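PDB 3TTY: beta-galactosidase from Bacillus circulans subsp. alkalophilus, which hydrolyses terminal beta-D-galactosidic bonds, releasing galactose, and probably works from a pocket in its TIM-barrel domain. Local coordinates for residues E170-G173 against A177-K180; I197-A202 against L219-F224; W187-Y192 against L203-S208. All coordinates share one frame; numbering follows the deposited sequence.

Interaction 1 (E170-G173 against A177-K180); sequences ERYG and ALNK
Ala177 meets Tyr172 with its single methyl. Its CB lies 3.3 Å from the carbonyl atom Tyr172 O. The same methyl is 4.2 Å from Tyr172 CB, so it touches both the backbone and the base of the side chain. Leu178 comes next and adds the contact with the ring. Its CD1 sits 3.7 Å from Tyr172 CD2 and comes obliquely to the ring. The two side chains cross at about a right angle. Leu178 CG is anti to the backbone N (chi1 179°), which sends the CD1 branch toward the tyrosine. Two consecutive helices meet here: helix 158-172 ends at Tyr172, and helix 175-181 begins after a very short turn. Gly173 leaves the helix with positive phi (85°), where a CB would press on the carbonyl O of Tyr172. Beyond Ala177 and Leu178, Asn179 turns to other partners and bonds Phe191 O through ND2. On the tyrosine side, Arg171 CG lies 3.9 Å above the ring plane, over its centre. Arg171 NE gives Tyr172 OH a weak hydrogen bond of 3.3 Å. The stronger partner of that hydroxyl is Asp220 on helix 215-243.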
loop_
_atom_site.group_PDB
_atom_site.type_symbol
_atom_site.label_atom_id
_atom_site.label_comp_id
_atom_site.label_asym_id
_atom_site.label_seq_id
_atom_site.Cartn_x
_atom_site.Cartn_y
_atom_site.Cartn_z
ATOM N N GLU A 170 -11.591 29.868 21.866
ATOM C CA GLU A 170 -12.975 29.815 22.299
ATOM C C GLU A 170 -13.214 28.615 23.193
ATOM O O GLU A 170 -13.961 28.699 24.159
ATOM C CB GLU A 170 -13.925 29.766 21.102
ATOM C CG GLU A 170 -13.571 30.776 20.022
ATOM C CD GLU A 170 -14.771 31.437 19.387
ATOM O OE1 GLU A 170 -14.969 31.250 18.157
ATOM O OE2 GLU A 170 -15.492 32.166 20.114
ATOM N N ARG A 171 -12.574 27.495 22.879
ATOM C CA ARG A 171 -12.842 26.277 23.621
ATOM C C ARG A 171 -12.182 26.329 24.997
ATOM O O ARG A 171 -12.828 26.050 26.013
ATOM C CB ARG A 171 -12.374 25.039 22.848
ATOM C CG ARG A 171 -12.814 23.710 23.470
ATOM C CD ARG A 171 -12.420 22.515 22.593
ATOM N NE ARG A 171 -12.705 21.239 23.246
ATOM C CZ ARG A 171 -13.858 20.577 23.128
ATOM N NH1 ARG A 171 -14.836 21.051 22.362
ATOM N NH2 ARG A 171 -14.029 19.425 23.762
ATOM N N TYR A 172 -10.902 26.694 25.032
ATOM C CA TYR A 172 -10.132 26.510 26.252
ATOM C C TYR A 172 -9.865 27.785 27.043
ATOM O O TYR A 172 -9.602 27.719 28.234
ATOM C CB TYR A 172 -8.818 25.801 25.947
ATOM C CG TYR A 172 -9.021 24.412 25.438
ATOM C CD1 TYR A 172 -9.512 23.415 26.276
ATOM C CD2 TYR A 172 -8.733 24.090 24.113
ATOM C CE1 TYR A 172 -9.719 22.129 25.807
ATOM C CE2 TYR A 172 -8.932 22.818 23.643
ATOM C CZ TYR A 172 -9.419 21.838 24.489
ATOM O OH TYR A 172 -9.608 20.569 24.009
ATOM N N GLY A 173 -9.911 28.931 26.374
ATOM C CA GLY A 173 -9.751 30.207 27.048
ATOM C C GLY A 173 -8.313 30.638 27.255
ATOM O O GLY A 173 -7.933 31.757 26.908
ATOM N N ALA A 177 -5.092 26.102 30.093
ATOM C CA ALA A 177 -6.129 25.085 29.960
ATOM C C ALA A 177 -5.879 24.231 28.727
ATOM O O ALA A 177 -6.129 23.026 28.736
ATOM C CB ALA A 177 -7.518 25.725 29.905
ATOM N N LEU A 178 -5.378 24.844 27.667
ATOM C CA LEU A 178 -5.055 24.074 26.475
ATOM C C LEU A 178 -3.941 23.062 26.762
ATOM O O LEU A 178 -4.080 21.873 26.488
ATOM C CB LEU A 178 -4.666 24.988 25.309
ATOM C CG LEU A 178 -4.296 24.154 24.071
ATOM C CD1 LEU A 178 -5.236 24.421 22.918
ATOM C CD2 LEU A 178 -2.843 24.368 23.664
ATOM N N ASN A 179 -2.841 23.535 27.336
ATOM C CA ASN A 179 -1.722 22.658 27.618
ATOM C C ASN A 179 -2.118 21.482 28.495
ATOM O O ASN A 179 -1.578 20.380 28.342
ATOM C CB ASN A 179 -0.539 23.439 28.215
ATOM C CG ASN A 179 0.291 24.130 27.150
ATOM O OD1 ASN A 179 0.645 23.527 26.134
ATOM N ND2 ASN A 179 0.591 25.403 27.364
ATOM N N LYS A 180 -3.061 21.700 29.406
ATOM C CA LYS A 180 -3.530 20.603 30.261
ATOM C C LYS A 180 -4.469 19.642 29.518
ATOM O O LYS A 180 -4.296 18.417 29.572
ATOM C CB LYS A 180 -4.214 21.150 31.509
ATOM C CG LYS A 180 -4.478 20.109 32.596
ATOM C CD LYS A 180 -4.416 20.763 33.982
ATOM C CE LYS A 180 -5.059 19.894 35.046
ATOM N NZ LYS A 180 -6.509 19.694 34.751
#

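Interaction 2 (I197-A202 against L219-F224); sequences IVAPNA and LDYRRF
Ala199 and Tyr221 bring the two backbones nearest each other, with 7.1 Å between their CA atoms, and an irregular loop here runs past the side of a helix. The motif is a proline-aromatic CH-pi contact, set in the region between the fourth and fifth strands of the TIM barrel. Pro200 CD lies over one face of the Tyr221 ring. It stands 3.8 Å from the ring centroid, 27° off the ring normal, and is displaced toward the rim. Its closest ring atom is Tyr221 CG, 3.4 Å from CD. Pro200 CG continues the contact onto Tyr221 CB at 3.6 Å. Ala199 takes the far end of the ring. Its CB is 3.6 Å from Tyr221 CE1 and comes to the ring obliquely. The two small loop residues thus follow the tyrosine from CB to hydroxyl. Tyr221 CG is anti to the backbone N (chi1 -162°), which extends the ring from the helix to the loop.

The contact is buried beside the zinc site. The Tyr221 side chain lies about 6 Å from the zinc ion and touches Cys160, one of its four cysteine ligands. Tyr221 OH is hydrogen-bonded to the backbone O of Cys155, another of those ligands. With an alanine here, Pro200 CD would probably lose its aromatic face and Cys155 O its hydroxyl partner, and a gap is likely to open beside Cys160. On the same helix Asp220 and Arg223 pair one turn apart. Arg223 NH1 makes a salt bridge to Asp220 OD2 at 2.9 Å, with the oxygen lying in the guanidinium plane.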
loop_
_atom_site.group_PDB
_atom_site.type_symbol
_atom_site.label_atom_id
_atom_site.label_comp_id
_atom_site.label_asym_id
_atom_site.label_seq_id
_atom_site.Cartn_x
_atom_site.Cartn_y
_atom_site.Cartn_z
ATOM N N ILE A 197 0.826 26.386 17.547
ATOM C CA ILE A 197 -0.036 25.247 17.277
ATOM C C ILE A 197 -0.240 25.094 15.770
ATOM O O ILE A 197 -0.542 26.074 15.081
ATOM C CB ILE A 197 -1.409 25.483 17.942
ATOM C CG1 ILE A 197 -1.231 25.629 19.450
ATOM C CG2 ILE A 197 -2.394 24.374 17.589
ATOM C CD1 ILE A 197 -2.419 26.276 20.152
ATOM N N VAL A 198 -0.061 23.880 15.247
ATOM C CA VAL A 198 -0.306 23.662 13.826
ATOM C C VAL A 198 -1.400 22.614 13.610
ATOM O O VAL A 198 -1.748 21.867 14.528
ATOM C CB VAL A 198 0.964 23.271 13.073
ATOM C CG1 VAL A 198 1.982 24.431 13.088
ATOM C CG2 VAL A 198 1.558 21.999 13.652
ATOM N N ALA A 199 -1.972 22.582 12.411
ATOM C CA ALA A 199 -2.959 21.555 12.095
ATOM C C ALA A 199 -2.249 20.213 12.058
ATOM O O ALA A 199 -1.117 20.131 11.602
ATOM C CB ALA A 199 -3.611 21.842 10.756
ATOM N N PRO A 200 -2.913 19.157 12.546
ATOM C CA PRO A 200 -2.312 17.828 12.544
ATOM C C PRO A 200 -2.558 17.090 11.233
ATOM O O PRO A 200 -3.676 16.696 10.948
ATOM C CB PRO A 200 -3.045 17.118 13.694
ATOM C CG PRO A 200 -4.413 17.768 13.729
ATOM C CD PRO A 200 -4.251 19.169 13.175
ATOM N N ASN A 201 -1.514 16.919 10.435
ATOM C CA ASN A 201 -1.580 16.069 9.250
ATOM C C ASN A 201 -0.210 15.440 9.033
ATOM O O ASN A 201 0.572 15.348 9.969
ATOM C CB ASN A 201 -2.083 16.842 8.018
ATOM C CG ASN A 201 -1.160 17.975 7.615
ATOM O OD1 ASN A 201 -0.063 18.113 8.143
ATOM N ND2 ASN A 201 -1.597 18.781 6.651
ATOM N N ALA A 202 0.084 15.007 7.819
ATOM C CA ALA A 202 1.332 14.285 7.572
ATOM C C ALA A 202 2.594 15.129 7.791
ATOM O O ALA A 202 3.687 14.588 7.910
ATOM C CB ALA A 202 1.333 13.661 6.164
ATOM N N LEU A 219 -8.036 15.002 17.764
ATOM C CA LEU A 219 -9.440 14.951 18.144
ATOM C C LEU A 219 -10.107 16.314 17.975
ATOM O O LEU A 219 -11.150 16.416 17.340
ATOM C CB LEU A 219 -9.573 14.466 19.588
ATOM C CG LEU A 219 -10.975 14.325 20.185
ATOM C CD1 LEU A 219 -11.873 13.532 19.262
ATOM C CD2 LEU A 219 -10.906 13.675 21.582
ATOM N N ASP A 220 -9.497 17.353 18.548
ATOM C CA ASP A 220 -9.987 18.722 18.407
ATOM C C ASP A 220 -10.032 19.226 16.981
ATOM O O ASP A 220 -10.906 20.003 16.635
ATOM C CB ASP A 220 -9.172 19.710 19.256
ATOM C CG ASP A 220 -9.551 19.659 20.725
ATOM O OD1 ASP A 220 -8.817 20.248 21.547
ATOM O OD2 ASP A 220 -10.565 19.003 21.059
ATOM N N TYR A 221 -9.089 18.809 16.152
ATOM C CA TYR A 221 -9.102 19.301 14.783
ATOM C C TYR A 221 -10.301 18.723 14.012
ATOM O O TYR A 221 -10.949 19.419 13.215
ATOM C CB TYR A 221 -7.777 19.006 14.078
ATOM C CG TYR A 221 -7.585 19.862 12.853
ATOM C CD1 TYR A 221 -7.176 21.194 12.967
ATOM C CD2 TYR A 221 -7.823 19.347 11.577
ATOM C CE1 TYR A 221 -7.005 21.989 11.839
ATOM C CE2 TYR A 221 -7.651 20.129 10.450
ATOM C CZ TYR A 221 -7.251 21.445 10.589
ATOM O OH TYR A 221 -7.094 22.212 9.470
ATOM N N ARG A 222 -10.607 17.455 14.275
ATOM C CA ARG A 222 -11.778 16.832 13.680
ATOM C C ARG A 222 -13.067 17.507 14.166
ATOM O O ARG A 222 -13.975 17.757 13.368
ATOM C CB ARG A 222 -11.771 15.316 13.923
ATOM C CG ARG A 222 -10.760 14.583 13.046
ATOM C CD ARG A 222 -10.240 13.287 13.660
ATOM N NE ARG A 222 -9.325 12.590 12.749
ATOM C CZ ARG A 222 -8.050 12.934 12.552
ATOM N NH1 ARG A 222 -7.527 13.967 13.206
ATOM N NH2 ARG A 222 -7.296 12.252 11.696
ATOM N N ARG A 223 -13.147 17.845 15.455
ATOM C CA ARG A 223 -14.292 18.627 15.926
ATOM C C ARG A 223 -14.389 19.923 15.121
ATOM O O ARG A 223 -15.455 20.298 14.644
ATOM C CB ARG A 223 -14.176 18.962 17.413
ATOM C CG ARG A 223 -14.135 17.779 18.336
ATOM C CD ARG A 223 -13.909 18.202 19.785
ATOM N NE ARG A 223 -14.412 17.190 20.716
ATOM C CZ ARG A 223 -13.745 16.706 21.758
ATOM N NH1 ARG A 223 -12.519 17.141 22.036
ATOM N NH2 ARG A 223 -14.311 15.775 22.527
ATOM N N PHE A 224 -13.251 20.593 14.979
ATOM C CA PHE A 224 -13.158 21.901 14.344
ATOM C C PHE A 224 -13.579 21.868 12.875
ATOM O O PHE A 224 -14.396 22.681 12.419
ATOM C CB PHE A 224 -11.716 22.420 14.501
ATOM C CG PHE A 224 -11.369 23.552 13.583
ATOM C CD1 PHE A 224 -12.020 24.772 13.685
ATOM C CD2 PHE A 224 -10.381 23.402 12.632
ATOM C CE1 PHE A 224 -11.703 25.824 12.830
ATOM C CE2 PHE A 224 -10.060 24.440 11.770
ATOM C CZ PHE A 224 -10.722 25.656 11.870
#

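Interaction 3 (W187-Y192 against L203-S208); sequences WSHTFY and LSEEWS
His189 reaches Glu205 with the edge of its imidazole. CB leaves the backbone toward segment 203-208, and the ring carries on in that direction. From CG the ring divides. On one branch, ND1 turns back to its own loop and gives a nearly straight bond to the backbone O of Trp187 (2.8 Å, 169°). That donor stands above the carbonyl plane of Trp187. On the other branch, CD2 comes within 3.3 Å of Glu205 OE1. At the tip, NE2 donates to the same OE1 over a short 2.5 Å, with the oxygen in the ring plane. OE1 uses its syn lone pair, and the ring and carboxylate planes are 41° apart. Glu205 bends at chi2 (-68°), which turns its carboxylate to the histidine. With an acceptor at each nitrogen, the ring is held against flipping and is probably charged beside the glutamate. This is a His-carboxylate hydrogen bond. The other oxygen, OE2, is bonded by the backbone N of Gly110 of the second subunit. The His189 ring stacks on Phe214 and also meets Phe108 of the second subunit. The contact thus lies at the subunit interface. It sits between helix 175-181, touched by Thr190 and Phe191, and the small antiparallel pair of strands 206-207 and 211-212.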
loop_
_atom_site.group_PDB
_atom_site.type_symbol
_atom_site.label_atom_id
_atom_site.label_comp_id
_atom_site.label_asym_id
_atom_site.label_seq_id
_atom_site.Cartn_x
_atom_site.Cartn_y
_atom_site.Cartn_z
ATOM N N TRP A 187 6.424 14.802 25.662
ATOM C CA TRP A 187 7.274 15.151 24.517
ATOM C C TRP A 187 7.529 16.661 24.340
ATOM O O TRP A 187 7.488 17.179 23.223
ATOM C CB TRP A 187 6.734 14.540 23.208
ATOM C CG TRP A 187 6.822 13.024 23.144
ATOM C CD1 TRP A 187 7.275 12.187 24.124
ATOM C CD2 TRP A 187 6.444 12.181 22.041
ATOM N NE1 TRP A 187 7.195 10.883 23.707
ATOM C CE2 TRP A 187 6.691 10.847 22.433
ATOM C CE3 TRP A 187 5.918 12.425 20.766
ATOM C CZ2 TRP A 187 6.425 9.756 21.599
ATOM C CZ3 TRP A 187 5.652 11.351 19.937
ATOM C CH2 TRP A 187 5.908 10.024 20.357
ATOM N N SER A 188 7.803 17.358 25.442
ATOM C CA SER A 188 8.176 18.772 25.375
ATOM C C SER A 188 7.256 19.549 24.417
ATOM O O SER A 188 7.720 20.320 23.574
ATOM C CB SER A 188 9.644 18.904 24.948
ATOM O OG SER A 188 10.058 20.255 24.905
ATOM N N HIS A 189 5.950 19.331 24.547
ATOM C CA HIS A 189 4.985 19.947 23.640
ATOM C C HIS A 189 4.384 21.257 24.152
ATOM O O HIS A 189 3.467 21.809 23.533
ATOM C CB HIS A 189 3.895 18.953 23.254
ATOM C CG HIS A 189 4.119 18.325 21.918
ATOM N ND1 HIS A 189 5.311 17.728 21.566
ATOM C CD2 HIS A 189 3.319 18.232 20.830
ATOM C CE1 HIS A 189 5.233 17.277 20.328
ATOM N NE2 HIS A 189 4.034 17.576 19.858
ATOM N N THR A 190 4.923 21.772 25.257
ATOM C CA THR A 190 4.408 22.997 25.854
ATOM C C THR A 190 4.266 24.127 24.832
ATOM O O THR A 190 5.220 24.502 24.141
ATOM C CB THR A 190 5.292 23.477 27.026
ATOM O OG1 THR A 190 5.521 22.384 27.915
ATOM C CG2 THR A 190 4.623 24.630 27.781
ATOM N N PHE A 191 3.060 24.663 24.739
ATOM C CA PHE A 191 2.822 25.824 23.900
ATOM C C PHE A 191 2.883 27.125 24.698
ATOM O O PHE A 191 2.247 27.241 25.740
ATOM C CB PHE A 191 1.468 25.677 23.221
ATOM C CG PHE A 191 1.442 24.594 22.201
ATOM C CD1 PHE A 191 2.163 24.727 21.028
ATOM C CD2 PHE A 191 0.733 23.435 22.421
ATOM C CE1 PHE A 191 2.164 23.726 20.088
ATOM C CE2 PHE A 191 0.741 22.422 21.481
ATOM C CZ PHE A 191 1.456 22.579 20.311
ATOM N N TYR A 192 3.645 28.099 24.209
ATOM C CA TYR A 192 3.732 29.398 24.871
ATOM C C TYR A 192 2.994 30.477 24.097
ATOM O O TYR A 192 2.844 31.598 24.573
ATOM C CB TYR A 192 5.190 29.815 25.083
ATOM C CG TYR A 192 5.909 28.998 26.125
ATOM C CD1 TYR A 192 5.608 29.145 27.474
ATOM C CD2 TYR A 192 6.888 28.071 25.764
ATOM C CE1 TYR A 192 6.263 28.395 28.449
ATOM C CE2 TYR A 192 7.550 27.314 26.726
ATOM C CZ TYR A 192 7.234 27.489 28.073
ATOM O OH TYR A 192 7.877 26.753 29.044
ATOM N N LEU A 203 2.449 16.451 7.833
ATOM C CA LEU A 203 3.598 17.322 8.046
ATOM C C LEU A 203 3.911 17.473 9.540
ATOM O O LEU A 203 4.974 17.958 9.895
ATOM C CB LEU A 203 3.370 18.711 7.427
ATOM C CG LEU A 203 3.089 18.819 5.917
ATOM C CD1 LEU A 203 2.890 20.284 5.458
ATOM C CD2 LEU A 203 4.186 18.146 5.094
ATOM N N SER A 204 2.988 17.055 10.408
ATOM C CA SER A 204 3.089 17.406 11.821
ATOM C C SER A 204 2.944 16.225 12.787
ATOM O O SER A 204 3.923 15.552 13.048
ATOM C CB SER A 204 2.119 18.548 12.164
ATOM O OG SER A 204 0.796 18.232 11.755
ATOM N N GLU A 205 1.739 15.970 13.304
ATOM C CA GLU A 205 1.544 14.919 14.305
ATOM C C GLU A 205 1.015 13.590 13.765
ATOM O O GLU A 205 0.978 12.600 14.489
ATOM C CB GLU A 205 0.576 15.388 15.395
ATOM C CG GLU A 205 0.999 16.622 16.156
ATOM C CD GLU A 205 2.230 16.404 17.039
ATOM O OE1 GLU A 205 2.584 17.343 17.776
ATOM O OE2 GLU A 205 2.842 15.312 16.991
ATOM N N GLU A 206 0.575 13.565 12.516
ATOM C CA GLU A 206 -0.184 12.410 12.033
ATOM C C GLU A 206 0.517 11.681 10.910
ATOM O O GLU A 206 1.382 12.240 10.240
ATOM C CB GLU A 206 -1.598 12.815 11.595
ATOM C CG GLU A 206 -2.469 13.235 12.779
ATOM C CD GLU A 206 -3.933 13.466 12.424
ATOM O OE1 GLU A 206 -4.653 14.037 13.271
ATOM O OE2 GLU A 206 -4.369 13.080 11.313
ATOM N N TRP A 207 0.155 10.420 10.729
ATOM C CA TRP A 207 0.643 9.671 9.586
ATOM C C TRP A 207 -0.294 8.520 9.285
ATOM O O TRP A 207 -1.100 8.120 10.129
ATOM C CB TRP A 207 2.068 9.164 9.815
ATOM C CG TRP A 207 2.209 8.105 10.907
ATOM C CD1 TRP A 207 2.326 6.750 10.731
ATOM C CD2 TRP A 207 2.279 8.327 12.331
ATOM N NE1 TRP A 207 2.469 6.123 11.948
ATOM C CE2 TRP A 207 2.448 7.065 12.944
ATOM C CE3 TRP A 207 2.219 9.468 13.140
ATOM C CZ2 TRP A 207 2.541 6.909 14.330
ATOM C CZ3 TRP A 207 2.319 9.314 14.523
ATOM C CH2 TRP A 207 2.482 8.040 15.101
ATOM N N SER A 208 -0.189 8.009 8.064
ATOM C CA SER A 208 -0.938 6.825 7.643
ATOM C C SER A 208 -2.430 6.990 7.814
ATOM O O SER A 208 -3.143 6.007 8.003
ATOM C CB SER A 208 -0.468 5.585 8.409
ATOM O OG SER A 208 0.876 5.273 8.073
#

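All three contacts fall, in sequence, between barrel strands 142-146 and 249-253. Tyr172 OH of interaction 1 is 2.6 Å from Asp220 OD1 of interaction 2, a probable hydrogen bond. Leu178 CD2 packs on Phe191 CD2 of interaction 3 at 3.9 Å. Interactions 2 and 3 are interleaved along the chain, and their centres are 10 Å apart. A salt bridge joins them, Arg222 NH1 to Glu206 OE1 at 2.9 Å. Both touch the second subunit. Interaction 2 lies by the zinc site. In interaction 3 the His189 side chain is about 12 Å from a bound galactose. Trp187 packs on Arg111 of the second subunit, a galactose-pocket residue.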